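Local coordinates for protein phosphatidylserine synthase (Haemophilus influenzae, PDB 3HSI) that belongs to the phospholipase D superfamily and carries a phospholipase D active-site motif and a PLD-like domain in a single alpha/beta chain, at residues D84-I89 / Y194-S199; V309-Y314 / Y329-N334; Q261-L266 / Y374-G379; T40-L45 / K144-D149. All coordinates share one frame; numbering follows the deposited sequence.

Interaction 1: residues D84-I89 / Y194-S199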
# COMPACT_ATOMS: atom_id res chain seq x y z
N ASP C 84 31.64 1.79 20.29
CA ASP C 84 30.64 1.08 19.50
C ASP C 84 29.77 2.14 18.80
O ASP C 84 28.92 2.73 19.45
CB ASP C 84 29.83 0.18 20.45
CG ASP C 84 28.72 -0.59 19.75
OD1 ASP C 84 28.74 -0.73 18.50
OD2 ASP C 84 27.82 -1.07 20.48
N VAL C 85 30.02 2.41 17.52
CA VAL C 85 29.23 3.41 16.74
C VAL C 85 28.37 2.71 15.68
O VAL C 85 28.90 2.02 14.82
CB VAL C 85 30.11 4.49 16.03
CG1 VAL C 85 29.21 5.56 15.36
CG2 VAL C 85 31.03 5.16 16.97
N LYS C 86 27.05 2.93 15.72
CA LYS C 86 26.14 2.37 14.71
C LYS C 86 25.18 3.44 14.29
O LYS C 86 24.56 4.08 15.14
CB LYS C 86 25.37 1.14 15.24
CG LYS C 86 26.32 0.05 15.74
CD LYS C 86 26.01 -1.32 15.19
CE LYS C 86 27.11 -2.31 15.54
NZ LYS C 86 27.16 -2.55 17.02
N VAL C 87 25.11 3.70 12.99
CA VAL C 87 24.19 4.70 12.45
C VAL C 87 23.26 3.97 11.50
O VAL C 87 23.71 3.39 10.48
CB VAL C 87 24.94 5.88 11.73
CG1 VAL C 87 23.97 6.90 11.15
CG2 VAL C 87 25.94 6.58 12.73
N LEU C 88 21.97 3.95 11.83
CA LEU C 88 20.97 3.30 10.95
C LEU C 88 20.14 4.37 10.22
O LEU C 88 19.56 5.24 10.86
CB LEU C 88 20.07 2.34 11.73
CG LEU C 88 20.62 0.98 12.20
CD1 LEU C 88 21.81 1.15 13.17
CD2 LEU C 88 19.53 0.10 12.85
N ILE C 89 20.13 4.33 8.89
CA ILE C 89 19.31 5.25 8.11
C ILE C 89 18.51 4.43 7.12
O ILE C 89 18.80 3.25 6.91
CB ILE C 89 20.14 6.39 7.38
CG1 ILE C 89 21.28 5.84 6.47
CG2 ILE C 89 20.60 7.46 8.36
CD1 ILE C 89 22.65 5.61 7.14
N TYR C 194 16.26 -5.98 17.25
CA TYR C 194 15.20 -5.95 16.24
C TYR C 194 15.53 -5.22 14.93
O TYR C 194 15.23 -5.74 13.85
CB TYR C 194 13.91 -5.40 16.84
CG TYR C 194 13.28 -6.37 17.81
CD1 TYR C 194 12.70 -7.56 17.36
CD2 TYR C 194 13.29 -6.12 19.18
CE1 TYR C 194 12.16 -8.49 18.23
CE2 TYR C 194 12.72 -7.04 20.09
CZ TYR C 194 12.18 -8.23 19.60
OH TYR C 194 11.62 -9.14 20.44
N LEU C 195 16.11 -4.04 15.00
CA LEU C 195 16.36 -3.27 13.78
C LEU C 195 17.49 -3.85 12.96
O LEU C 195 17.34 -4.01 11.76
CB LEU C 195 16.62 -1.79 14.06
CG LEU C 195 15.40 -0.91 14.26
CD1 LEU C 195 15.84 0.55 14.35
CD2 LEU C 195 14.41 -1.10 13.11
N LEU C 196 18.63 -4.13 13.62
CA LEU C 196 19.82 -4.62 12.97
C LEU C 196 19.78 -6.11 12.65
O LEU C 196 20.60 -6.88 13.13
CB LEU C 196 21.05 -4.36 13.85
CG LEU C 196 21.76 -3.02 13.80
CD1 LEU C 196 23.07 -3.18 14.58
CD2 LEU C 196 22.05 -2.63 12.36
N ASP C 197 18.86 -6.53 11.80
CA ASP C 197 18.90 -7.88 11.28
C ASP C 197 19.65 -7.94 9.95
O ASP C 197 19.18 -7.47 8.90
CB ASP C 197 17.48 -8.40 11.12
CG ASP C 197 17.44 -9.79 10.53
OD1 ASP C 197 18.50 -10.43 10.36
OD2 ASP C 197 16.32 -10.26 10.19
N PHE C 198 20.81 -8.59 9.99
CA PHE C 198 21.71 -8.58 8.85
C PHE C 198 21.29 -9.45 7.66
O PHE C 198 21.94 -9.44 6.64
CB PHE C 198 23.17 -8.83 9.30
CG PHE C 198 23.71 -7.71 10.17
CD1 PHE C 198 23.92 -6.44 9.64
CD2 PHE C 198 24.01 -7.93 11.52
CE1 PHE C 198 24.43 -5.39 10.47
CE2 PHE C 198 24.49 -6.91 12.33
CZ PHE C 198 24.71 -5.64 11.80
N SER C 199 20.18 -10.17 7.75
CA SER C 199 19.68 -10.75 6.50
C SER C 199 19.06 -9.68 5.61
O SER C 199 18.90 -9.91 4.42
CB SER C 199 18.72 -11.90 6.74
OG SER C 199 17.64 -11.42 7.48

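Interaction 2: residues V309-Y314 / Y329-N334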
# COMPACT_ATOMS: atom_id res chain seq x y z
N VAL C 309 3.64 28.12 3.22
CA VAL C 309 4.97 28.60 2.92
C VAL C 309 6.03 27.95 3.83
O VAL C 309 7.21 27.98 3.50
CB VAL C 309 5.00 30.12 3.05
CG1 VAL C 309 6.43 30.66 2.97
CG2 VAL C 309 4.10 30.76 1.96
N ALA C 310 5.61 27.36 4.95
CA ALA C 310 6.54 26.63 5.83
C ALA C 310 6.66 25.11 5.52
O ALA C 310 7.30 24.35 6.25
CB ALA C 310 6.14 26.85 7.27
N ASN C 311 6.02 24.67 4.45
CA ASN C 311 6.15 23.30 3.94
C ASN C 311 7.36 23.26 3.02
O ASN C 311 7.57 24.18 2.24
CB ASN C 311 4.88 22.98 3.16
CG ASN C 311 4.82 21.54 2.69
OD1 ASN C 311 5.53 21.12 1.75
ND2 ASN C 311 3.97 20.76 3.32
N ASP C 312 8.17 22.21 3.06
CA ASP C 312 9.36 22.20 2.18
C ASP C 312 9.13 21.90 0.66
O ASP C 312 10.08 21.96 -0.15
CB ASP C 312 10.49 21.34 2.74
CG ASP C 312 10.08 19.91 2.96
OD1 ASP C 312 9.10 19.67 3.71
OD2 ASP C 312 10.75 19.01 2.39
N PHE C 313 7.89 21.56 0.29
CA PHE C 313 7.54 21.42 -1.14
C PHE C 313 7.03 22.70 -1.73
O PHE C 313 6.80 22.78 -2.93
CB PHE C 313 6.48 20.34 -1.33
CG PHE C 313 6.97 18.96 -1.05
CD1 PHE C 313 7.70 18.26 -2.01
CD2 PHE C 313 6.70 18.35 0.17
CE1 PHE C 313 8.15 16.98 -1.76
CE2 PHE C 313 7.16 17.06 0.43
CZ PHE C 313 7.89 16.38 -0.54
N TYR C 314 6.81 23.71 -0.87
CA TYR C 314 6.36 25.02 -1.33
C TYR C 314 7.37 25.59 -2.34
O TYR C 314 8.56 25.51 -2.12
CB TYR C 314 6.12 25.98 -0.15
CG TYR C 314 5.60 27.33 -0.60
CD1 TYR C 314 6.45 28.45 -0.66
CD2 TYR C 314 4.28 27.50 -1.01
CE1 TYR C 314 5.99 29.71 -1.10
CE2 TYR C 314 3.81 28.77 -1.45
CZ TYR C 314 4.68 29.85 -1.48
OH TYR C 314 4.24 31.10 -1.91
N TYR C 329 -0.67 23.16 -0.91
CA TYR C 329 -1.99 23.71 -1.22
C TYR C 329 -3.09 22.70 -1.02
O TYR C 329 -4.21 23.06 -0.60
CB TYR C 329 -2.03 24.19 -2.66
CG TYR C 329 -1.18 25.41 -2.94
CD1 TYR C 329 -1.73 26.68 -2.90
CD2 TYR C 329 0.18 25.29 -3.26
CE1 TYR C 329 -0.97 27.82 -3.20
CE2 TYR C 329 0.95 26.42 -3.54
CZ TYR C 329 0.35 27.68 -3.52
OH TYR C 329 1.09 28.80 -3.78
N LEU C 330 -2.79 21.45 -1.41
CA LEU C 330 -3.67 20.35 -1.07
C LEU C 330 -3.93 20.28 0.46
O LEU C 330 -5.09 20.18 0.89
CB LEU C 330 -3.11 19.02 -1.60
CG LEU C 330 -3.95 17.76 -1.31
CD1 LEU C 330 -5.40 17.86 -1.83
CD2 LEU C 330 -3.28 16.51 -1.87
N TYR C 331 -2.87 20.36 1.26
CA TYR C 331 -3.01 20.32 2.73
C TYR C 331 -3.75 21.50 3.26
O TYR C 331 -4.58 21.34 4.14
CB TYR C 331 -1.67 20.17 3.47
CG TYR C 331 -0.95 18.90 3.07
CD1 TYR C 331 -1.65 17.72 2.96
CD2 TYR C 331 0.41 18.90 2.77
CE1 TYR C 331 -1.01 16.54 2.57
CE2 TYR C 331 1.06 17.72 2.37
CZ TYR C 331 0.33 16.55 2.29
OH TYR C 331 0.93 15.37 1.91
N GLU C 332 -3.46 22.69 2.74
CA GLU C 332 -4.14 23.88 3.22
C GLU C 332 -5.63 23.76 2.92
O GLU C 332 -6.46 24.05 3.77
CB GLU C 332 -3.58 25.13 2.57
CG GLU C 332 -3.94 26.42 3.31
CD GLU C 332 -3.55 27.70 2.54
OE1 GLU C 332 -2.87 28.56 3.14
OE2 GLU C 332 -3.90 27.85 1.34
N SER C 333 -5.99 23.32 1.72
CA SER C 333 -7.41 23.32 1.42
C SER C 333 -8.17 22.26 2.23
O SER C 333 -9.34 22.45 2.56
CB SER C 333 -7.71 23.25 -0.09
OG SER C 333 -6.97 22.25 -0.69
N ASN C 334 -7.48 21.18 2.60
CA ASN C 334 -8.03 20.22 3.54
C ASN C 334 -8.23 20.81 4.95
O ASN C 334 -9.28 20.61 5.59
CB ASN C 334 -7.24 18.89 3.51
CG ASN C 334 -7.71 17.96 2.35
OD1 ASN C 334 -8.88 17.59 2.28
ND2 ASN C 334 -6.81 17.62 1.43

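Interaction 3: residues Q261-L266 / Y374-G379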
# COMPACT_ATOMS: atom_id res chain seq x y z
N GLN C 261 -2.08 2.19 18.34
CA GLN C 261 -3.10 1.89 19.35
C GLN C 261 -3.01 2.88 20.51
O GLN C 261 -4.02 3.39 20.95
CB GLN C 261 -2.97 0.44 19.86
CG GLN C 261 -3.77 -0.57 19.05
CD GLN C 261 -3.21 -2.01 19.12
OE1 GLN C 261 -2.49 -2.37 20.07
NE2 GLN C 261 -3.52 -2.82 18.11
N VAL C 262 -1.79 3.16 20.99
CA VAL C 262 -1.61 4.17 22.03
C VAL C 262 -2.06 5.58 21.63
O VAL C 262 -2.79 6.24 22.36
CB VAL C 262 -0.15 4.17 22.59
CG1 VAL C 262 0.12 5.43 23.40
CG2 VAL C 262 0.08 2.91 23.45
N ILE C 263 -1.67 6.04 20.46
CA ILE C 263 -2.17 7.33 19.98
C ILE C 263 -3.72 7.40 19.91
O ILE C 263 -4.36 8.35 20.43
CB ILE C 263 -1.48 7.71 18.63
CG1 ILE C 263 0.04 7.79 18.86
CG2 ILE C 263 -2.09 9.00 18.04
CD1 ILE C 263 0.94 7.70 17.57
N GLU C 264 -4.33 6.38 19.29
CA GLU C 264 -5.79 6.33 19.20
C GLU C 264 -6.39 6.38 20.59
O GLU C 264 -7.35 7.11 20.83
CB GLU C 264 -6.26 5.07 18.44
CG GLU C 264 -5.73 5.02 16.99
CD GLU C 264 -6.13 3.77 16.22
OE1 GLU C 264 -7.04 3.05 16.69
OE2 GLU C 264 -5.55 3.49 15.13
N ASP C 265 -5.81 5.64 21.53
CA ASP C 265 -6.32 5.63 22.89
C ASP C 265 -6.07 6.94 23.66
O ASP C 265 -6.86 7.32 24.51
CB ASP C 265 -5.77 4.41 23.66
CG ASP C 265 -6.35 3.07 23.13
OD1 ASP C 265 -7.38 3.09 22.40
OD2 ASP C 265 -5.78 2.00 23.44
N LEU C 266 -4.96 7.60 23.37
CA LEU C 266 -4.67 8.91 23.94
C LEU C 266 -5.78 9.90 23.53
O LEU C 266 -6.34 10.59 24.37
CB LEU C 266 -3.27 9.40 23.56
CG LEU C 266 -2.03 8.80 24.27
CD1 LEU C 266 -0.72 9.28 23.60
CD2 LEU C 266 -1.98 9.21 25.74
N TYR C 374 -0.32 13.24 29.83
CA TYR C 374 0.54 12.56 28.84
C TYR C 374 1.15 13.51 27.83
O TYR C 374 0.48 14.44 27.37
CB TYR C 374 -0.27 11.56 28.04
CG TYR C 374 -0.92 10.47 28.85
CD1 TYR C 374 -0.18 9.35 29.25
CD2 TYR C 374 -2.25 10.56 29.21
CE1 TYR C 374 -0.75 8.33 29.98
CE2 TYR C 374 -2.85 9.55 29.95
CZ TYR C 374 -2.09 8.44 30.32
OH TYR C 374 -2.66 7.43 31.04
N ILE C 375 2.39 13.20 27.46
CA ILE C 375 3.20 13.94 26.49
C ILE C 375 3.89 12.87 25.64
O ILE C 375 4.78 12.16 26.11
CB ILE C 375 4.32 14.82 27.21
CG1 ILE C 375 3.70 15.81 28.19
CG2 ILE C 375 5.15 15.63 26.22
CD1 ILE C 375 3.91 15.45 29.65
N LEU C 376 3.46 12.75 24.39
CA LEU C 376 4.04 11.81 23.47
C LEU C 376 5.08 12.47 22.58
O LEU C 376 4.77 13.40 21.80
CB LEU C 376 2.96 11.22 22.57
CG LEU C 376 3.45 10.21 21.53
CD1 LEU C 376 4.11 9.03 22.23
CD2 LEU C 376 2.29 9.72 20.61
N LEU C 377 6.31 11.98 22.70
CA LEU C 377 7.38 12.38 21.82
C LEU C 377 7.44 11.33 20.74
O LEU C 377 7.62 10.13 21.03
CB LEU C 377 8.72 12.43 22.56
CG LEU C 377 8.69 13.02 23.97
CD1 LEU C 377 10.07 12.85 24.68
CD2 LEU C 377 8.24 14.47 23.99
N THR C 378 7.31 11.75 19.50
CA THR C 378 7.22 10.79 18.46
C THR C 378 7.75 11.35 17.17
O THR C 378 7.72 12.57 16.96
CB THR C 378 5.78 10.26 18.32
OG1 THR C 378 5.78 9.12 17.47
CG2 THR C 378 4.80 11.33 17.77
N GLY C 379 8.27 10.48 16.32
CA GLY C 379 8.57 10.87 14.97
C GLY C 379 7.37 10.67 14.06
O GLY C 379 7.45 10.93 12.87

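Interaction 4: residues T40-L45 / K144-D149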
# COMPACT_ATOMS: atom_id res chain seq x y z
N THR C 40 24.17 21.98 18.70
CA THR C 40 25.16 22.08 19.77
C THR C 40 25.18 20.85 20.68
O THR C 40 26.25 20.34 21.01
CB THR C 40 24.90 23.35 20.55
OG1 THR C 40 24.78 24.41 19.59
CG2 THR C 40 26.07 23.65 21.52
N GLN C 41 24.00 20.37 21.07
CA GLN C 41 23.89 19.16 21.88
C GLN C 41 24.47 17.91 21.20
O GLN C 41 25.27 17.22 21.81
CB GLN C 41 22.45 18.91 22.36
CG GLN C 41 22.07 19.68 23.61
CD GLN C 41 23.16 19.69 24.68
OE1 GLN C 41 23.63 18.65 25.11
NE2 GLN C 41 23.58 20.87 25.08
N ILE C 42 24.11 17.66 19.95
CA ILE C 42 24.71 16.56 19.18
C ILE C 42 26.24 16.60 19.30
O ILE C 42 26.84 15.65 19.73
CB ILE C 42 24.30 16.58 17.68
CG1 ILE C 42 22.81 16.30 17.54
CG2 ILE C 42 25.10 15.52 16.87
CD1 ILE C 42 22.29 16.75 16.19
N ILE C 43 26.83 17.73 18.95
CA ILE C 43 28.27 17.88 19.02
C ILE C 43 28.88 17.60 20.41
O ILE C 43 29.83 16.82 20.53
CB ILE C 43 28.71 19.24 18.50
CG1 ILE C 43 28.36 19.34 17.01
CG2 ILE C 43 30.23 19.44 18.74
CD1 ILE C 43 28.68 20.71 16.37
N GLU C 44 28.29 18.18 21.44
CA GLU C 44 28.76 18.02 22.82
C GLU C 44 28.65 16.55 23.30
O GLU C 44 29.55 16.00 24.01
CB GLU C 44 27.89 18.90 23.70
CG GLU C 44 28.45 19.17 25.05
CD GLU C 44 27.65 20.22 25.82
OE1 GLU C 44 26.74 20.85 25.23
OE2 GLU C 44 27.93 20.41 27.03
N LEU C 45 27.56 15.91 22.90
CA LEU C 45 27.31 14.52 23.26
C LEU C 45 28.28 13.56 22.54
O LEU C 45 28.76 12.58 23.16
CB LEU C 45 25.85 14.13 22.98
CG LEU C 45 24.89 14.71 24.03
CD1 LEU C 45 23.47 14.35 23.66
CD2 LEU C 45 25.26 14.26 25.48
N LYS C 144 13.12 7.08 15.59
CA LYS C 144 14.00 8.17 16.02
C LYS C 144 14.79 7.82 17.26
O LYS C 144 14.46 6.87 17.97
CB LYS C 144 13.20 9.45 16.32
CG LYS C 144 12.19 9.83 15.27
CD LYS C 144 12.85 10.21 13.94
CE LYS C 144 11.80 10.34 12.82
NZ LYS C 144 12.46 10.73 11.53
N GLY C 145 15.83 8.60 17.55
CA GLY C 145 16.58 8.41 18.78
C GLY C 145 18.05 8.37 18.47
O GLY C 145 18.47 7.73 17.51
N PHE C 146 18.83 9.08 19.29
CA PHE C 146 20.26 9.02 19.30
C PHE C 146 20.62 8.63 20.72
O PHE C 146 20.12 9.20 21.68
CB PHE C 146 20.89 10.40 19.05
CG PHE C 146 20.47 11.07 17.78
CD1 PHE C 146 19.84 10.37 16.76
CD2 PHE C 146 20.74 12.42 17.60
CE1 PHE C 146 19.47 11.01 15.58
CE2 PHE C 146 20.38 13.06 16.43
CZ PHE C 146 19.75 12.35 15.40
N VAL C 147 21.51 7.66 20.88
CA VAL C 147 21.94 7.28 22.19
C VAL C 147 23.44 7.50 22.24
O VAL C 147 24.17 6.98 21.40
CB VAL C 147 21.60 5.80 22.49
CG1 VAL C 147 22.19 5.36 23.86
CG2 VAL C 147 20.07 5.57 22.40
N PHE C 148 23.87 8.29 23.22
CA PHE C 148 25.29 8.51 23.48
C PHE C 148 25.51 8.02 24.87
O PHE C 148 25.04 8.63 25.83
CB PHE C 148 25.65 10.00 23.39
CG PHE C 148 25.19 10.67 22.12
CD1 PHE C 148 23.93 11.24 22.04
CD2 PHE C 148 26.02 10.73 21.00
CE1 PHE C 148 23.51 11.86 20.88
CE2 PHE C 148 25.60 11.35 19.83
CZ PHE C 148 24.35 11.90 19.76
N ASP C 149 26.24 6.91 24.99
CA ASP C 149 26.42 6.27 26.27
C ASP C 149 25.06 6.05 26.91
O ASP C 149 24.28 5.27 26.35
CB ASP C 149 27.44 7.03 27.14
CG ASP C 149 28.84 6.97 26.56
OD1 ASP C 149 29.01 6.32 25.50
OD2 ASP C 149 29.77 7.56 27.15

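Interaction 1: residues D84-I89 / Y194-S199
L88 and L196 both turn CG beside the backbone N and anti to the carbonyl carbon (chi1 -74° and -84°), which brings their branches together across the contact: L88 CD2 lies 3.7 Å from L196 CD2. The second branch, L88 CD1, is 3.9 Å from that same L196 methyl, so the L196 tip is flanked by both ends of the L88 fork. L88 CD2 also stands 3.7 Å from L195 CB and thus bridges two successive residues. These two span the end of helix 181-195, L195 still being helical while L196 is the first residue to leave helical angles. L196 is the centre of an inverse gamma turn, closed by a weak bond of 2.9 Å from D197 N to L195 O.

K86 splits its side chain between two tasks. Its CD methylene meets L196 CD1 at 3.5 Å, while bends at chi2 (-130°) and chi4 carry the amine back along its own strand. There K86 NZ forms a salt bridge of 2.8 Å with D84 OD1, using the syn lone pair of that oxygen, and D84 OD2 has a further hydrogen-bond partner in Y54 OH. The contact between the segments is therefore apolar, and the salt bridge of K86 and D84 is made within 84-89.

K86 and L88, two residues apart, put their CB atoms on the same side of strand 84-90, which runs parallel to strands 52-56 and 127-130. L88 also packs on V130 and T56; L195 reaches T56 as well and touches L226 of helix 216-229, whose Y222 hydroxyl bonds to L195 O.

Interaction 2: residues V309-Y314 / Y329-N334
An Asx turn at N311 shapes the loop where it lies beside helix 327-341, where N311 faces Y331 and Y314 faces Y329. N311 OD1 accepts a hydrogen bond from F313 N at 2.8 Å; the donor lies in the carbonyl plane, on a lone pair, with a C=O...N angle of 145°. A type I beta turn from N311 to Y314 overlaps it, with Y314 N bonded to N311 O at 3.2 Å. Since OD1 is tied to the loop, it is the amide nitrogen that faces the helix: N311 ND2 comes to 4.1 Å from Y331 CD2, at the ring edge and near its plane, with amide and ring planes 34° apart. The loop links strand 300-306 to helix 327-341 within the PLD-like domain, part of the crossover from that strand to its parallel neighbour 351-356. At the second pair, Y314 holds its ring anti to the backbone N (chi1 -178°), and Y314 CE2 approaches Y329 OH to 3.6 Å. The two side chains meet at a slant, and V309 CG2 sits 3.6 Å above the plane of the Y314 ring, near its rim. The Y329 ring also meets Y434 edge-to-face, and the Y331 ring meets Y280.

Interaction 3: residues Q261-L266 / Y374-G379
Helix 258-268 packs on one face of strand 374-378 in the PLD-like domain, an alpha-on-beta layer in which I263 and L266 meet L376 and Y374. The short helical and strand axes approach to 11.0 Å and run 146° apart, roughly antiparallel. The spacings match: I263 and L266, three residues apart, face L376 and Y374, two apart and in reverse order.

L266 lays its CD2 methyl over a face of the Y374 ring, a CH-pi contact with CD2 3.9 Å from the ring centroid and 26° off the normal. The methyl is displaced toward the rim at the attachment side, since L266 CD2 is only 3.5 Å from Y374 CG. Its other branch, L266 CD1, reaches L376 CD2 more loosely at 4.3 Å. L376 CD2 is pressed much harder by I263: CG1 of I263 lies 3.4 Å from it, tighter than usual van der Waals contact, and the two side chains cross at about a right angle. L376 extends its side chain with CG anti to the backbone N, and a chi2 of 60° leaves CD2, not CD1, as the leading methyl.

The intervening I375 points its CB away from the helix and touches R174 of strand 171-179. Strand 374-378 is antiparallel to both 367-370 and 391-398; L396 of the latter also receives L266 and Y374, and the Y374 ring meets that of Y398. On the helix, E264 bonds through OE2 to W387 and forms a salt bridge through OE1 with R216 of the second subunit.

Interaction 4: residues T40-L45 / K144-D149
L45 and F148 make the single CH-pi contact: L45 CB lies over one face of the F148 ring, 3.7 Å from its centroid and 15° off the normal. F148 sets CG beside its backbone N (chi1 -52°), and a near-perpendicular chi2 turns a ring face to L45. Apolar contacts extend it. L45 CD1 comes down beyond the rim, 3.5 Å from F148 CD1 and 3.7 Å from F148 CE1, and the side chains cross at about a right angle. I42 differs, its CD1 meeting F146 CE2 at 4.2 Å, at the ring edge near its plane.

Polar bonds lie outside the interface. K144 and D149 fit the lysine and aspartate of the HxKxxxxD motif of the phospholipase D family. D149 OD1 and OD2 accept the backbone N-H groups of K51 and K50, and K144 NZ bonds weakly to G156 O.

The axes of helix 40-45 and strand 146-148 come within 10.0 Å at an angle of 36°. The strand lies between its antiparallel neighbours 52-56 and 151-155. F146 and F148 point CB toward helix 35-48, whereas V147 points away and packs on A184, M187 and V188 of helix 181-195, so helices cover both sheet faces here.

Interactions 1 and 4 reach the same mixed sheet, with centres about 17 Å apart, and their segments alternate along the chain: 40-45, 84-89, 144-149, 194-199. Interactions 2 and 3 follow in the second half, within the PLD-like domain, 2 nested inside the loop closed by 3 and their centres about 25 Å apart. Interaction 2 lies on the opposite side of the chain's centre from interactions 1 and 4. Interactions 3 and 4 touch, G379 CA packing 3.8 Å from K144 CG, one place where the two halves meet. This places the residue following strand 374-378 against the active-site motif, consistent with the paired units of the phospholipase D fold.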